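Local atomic coordinates of serine protease inhibitor 4, isoform B (Drosophila melanogaster, PDB entry 4P0O), a protein that probably inhibits serine proteases and cysteine-type endopeptidases. Residues A5-F10 and Q367-L372. Residues are numbered along the deposited sequence; the frame is centred on the assembly and turned at random.
Sequences AAHQEF and QKDLPL
Gln8 and Asp369 bring their CA atoms to 7.5 Å where the first turn of helix 6-28, helix A of the serpin fold, passes the turn of the hairpin formed by antiparallel strands 360-366 and 370-377. A classic beta bulge, with Asp369 and Leu370 both facing His366, shapes the return of the hairpin. The contact is a worked example of how a histidine–carboxylate pair can tie a helix start to a turn at the protein surface. With CG anti to the backbone N (chi1 167°), the His7 ring is brought up to the turn, and its NE2 donates to Asp369 OD1 at 2.8 Å. The acceptor uses its syn lone pair and lies near the ring plane, the N-H...O angle being 158°; ring and carboxylate planes lie 24° apart, nearly coplanar. Gln367 reaches over one face of the imidazole through an extended side chain, its OE1 3.2 Å from His7 NE2 but badly angled for a hydrogen bond. Leu370 CD1 packs against His7 CE1 at 3.8 Å and makes an apolar contact with Phe10 CD1 at 3.9 Å. Phe10 in turn meets Phe78 edge-to-face on helix 71-86. The second carboxylate oxygen, Asp369 OD2, takes a hydrogen bond from a water that also donates to Gln8 O at 2.9 Å.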
loop_
_atom_site.group_PDB
_atom_site.type_symbol
_atom_site.label_atom_id
_atom_site.label_comp_id
_atom_site.label_asym_id
_atom_site.label_seq_id
_atom_site.Cartn_x
_atom_site.Cartn_y
_atom_site.Cartn_z
ATOM N N ALA A 5 7.676 20.870 -3.353
ATOM C CA ALA A 5 6.407 21.467 -2.952
ATOM C C ALA A 5 5.597 20.477 -2.116
ATOM O O ALA A 5 6.164 19.590 -1.473
ATOM C CB ALA A 5 5.618 21.919 -4.181
ATOM N N ALA A 6 4.275 20.632 -2.122
ATOM C CA ALA A 6 3.401 19.780 -1.328
ATOM C C ALA A 6 3.485 18.322 -1.772
ATOM O O ALA A 6 3.543 17.435 -0.929
ATOM C CB ALA A 6 1.969 20.265 -1.406
ATOM N N HIS A 7 3.465 18.083 -3.083
ATOM C CA HIS A 7 3.534 16.721 -3.597
ATOM C C HIS A 7 4.824 16.079 -3.146
ATOM O O HIS A 7 4.807 14.966 -2.658
ATOM C CB HIS A 7 3.463 16.653 -5.125
ATOM C CG HIS A 7 3.839 15.309 -5.674
ATOM N ND1 HIS A 7 2.904 14.360 -6.029
ATOM C CD2 HIS A 7 5.052 14.740 -5.898
ATOM C CE1 HIS A 7 3.522 13.274 -6.465
ATOM N NE2 HIS A 7 4.827 13.475 -6.385
ATOM N N GLN A 8 5.940 16.782 -3.322
ATOM C CA GLN A 8 7.233 16.194 -3.007
ATOM C C GLN A 8 7.367 15.892 -1.519
ATOM O O GLN A 8 7.908 14.848 -1.156
ATOM C CB GLN A 8 8.384 17.095 -3.467
ATOM C CG GLN A 8 8.445 17.250 -4.983
ATOM C CD GLN A 8 7.539 18.343 -5.510
ATOM O OE1 GLN A 8 6.839 19.017 -4.748
ATOM N NE2 GLN A 8 7.551 18.532 -6.824
ATOM N N GLU A 9 6.876 16.766 -0.673
ATOM C CA GLU A 9 6.941 16.506 0.734
ATOM C C GLU A 9 6.035 15.339 1.130
ATOM O O GLU A 9 6.421 14.508 1.862
ATOM C CB GLU A 9 6.574 17.729 1.542
ATOM C CG GLU A 9 6.971 17.627 2.990
ATOM C CD GLU A 9 6.255 18.622 3.891
ATOM O OE1 GLU A 9 5.096 18.997 3.621
ATOM O OE2 GLU A 9 6.852 19.034 4.884
ATOM N N PHE A 10 4.827 15.329 0.616
ATOM C CA PHE A 10 3.898 14.241 0.890
ATOM C C PHE A 10 4.542 12.914 0.477
ATOM O O PHE A 10 4.492 11.921 1.217
ATOM C CB PHE A 10 2.564 14.444 0.148
ATOM C CG PHE A 10 1.538 13.389 0.444
ATOM C CD1 PHE A 10 1.547 12.183 -0.241
ATOM C CD2 PHE A 10 0.567 13.592 1.423
ATOM C CE1 PHE A 10 0.622 11.196 0.038
ATOM C CE2 PHE A 10 -0.366 12.596 1.708
ATOM C CZ PHE A 10 -0.329 11.399 1.013
ATOM N N GLN A 367 4.978 9.596 -10.458
ATOM C CA GLN A 367 5.942 10.703 -10.618
ATOM C C GLN A 367 7.295 10.335 -10.024
ATOM O O GLN A 367 7.994 11.178 -9.487
ATOM C CB GLN A 367 5.424 11.987 -9.960
ATOM C CG GLN A 367 4.411 12.752 -10.757
ATOM C CD GLN A 367 4.053 14.084 -10.107
ATOM O OE1 GLN A 367 4.862 14.685 -9.399
ATOM N NE2 GLN A 367 2.836 14.544 -10.345
ATOM N N LYS A 368 7.628 9.058 -10.121
ATOM C CA LYS A 368 8.907 8.512 -9.676
ATOM C C LYS A 368 9.175 8.570 -8.166
ATOM O O LYS A 368 10.207 8.069 -7.733
ATOM C CB LYS A 368 10.056 9.233 -10.381
ATOM C CG LYS A 368 10.077 9.066 -11.894
ATOM C CD LYS A 368 11.197 9.884 -12.528
ATOM C CE LYS A 368 12.454 9.843 -11.675
ATOM N NZ LYS A 368 13.669 10.296 -12.368
ATOM N N ASP A 369 8.295 9.178 -7.366
ATOM C CA ASP A 369 8.636 9.411 -5.942
ATOM C C ASP A 369 7.537 9.049 -4.933
ATOM O O ASP A 369 7.810 9.001 -3.726
ATOM C CB ASP A 369 9.073 10.892 -5.722
ATOM C CG ASP A 369 7.968 11.915 -5.981
ATOM O OD1 ASP A 369 6.851 11.555 -6.391
ATOM O OD2 ASP A 369 8.233 13.129 -5.780
ATOM N N LEU A 370 6.322 8.792 -5.406
ATOM C CA LEU A 370 5.191 8.539 -4.524
ATOM C C LEU A 370 4.756 7.074 -4.668
ATOM O O LEU A 370 4.232 6.672 -5.705
ATOM C CB LEU A 370 4.044 9.491 -4.840
ATOM C CG LEU A 370 2.972 9.594 -3.754
ATOM C CD1 LEU A 370 2.225 10.906 -3.855
ATOM C CD2 LEU A 370 1.977 8.429 -3.809
ATOM N N PRO A 371 4.979 6.262 -3.624
ATOM C CA PRO A 371 4.681 4.831 -3.746
ATOM C C PRO A 371 3.218 4.468 -3.453
ATOM O O PRO A 371 2.700 4.711 -2.359
ATOM C CB PRO A 371 5.618 4.195 -2.709
ATOM C CG PRO A 371 5.783 5.238 -1.665
ATOM C CD PRO A 371 5.691 6.572 -2.366
ATOM N N LEU A 372 2.560 3.897 -4.452
ATOM C CA LEU A 372 1.193 3.414 -4.331
ATOM C C LEU A 372 1.137 1.945 -3.885
ATOM O O LEU A 372 0.267 1.566 -3.107
ATOM C CB LEU A 372 0.464 3.580 -5.663
ATOM C CG LEU A 372 0.366 5.038 -6.140
ATOM C CD1 LEU A 372 -0.203 5.093 -7.535
ATOM C CD2 LEU A 372 -0.480 5.862 -5.176
HETATM O O HOH W 1 9.606 13.287 -2.946
#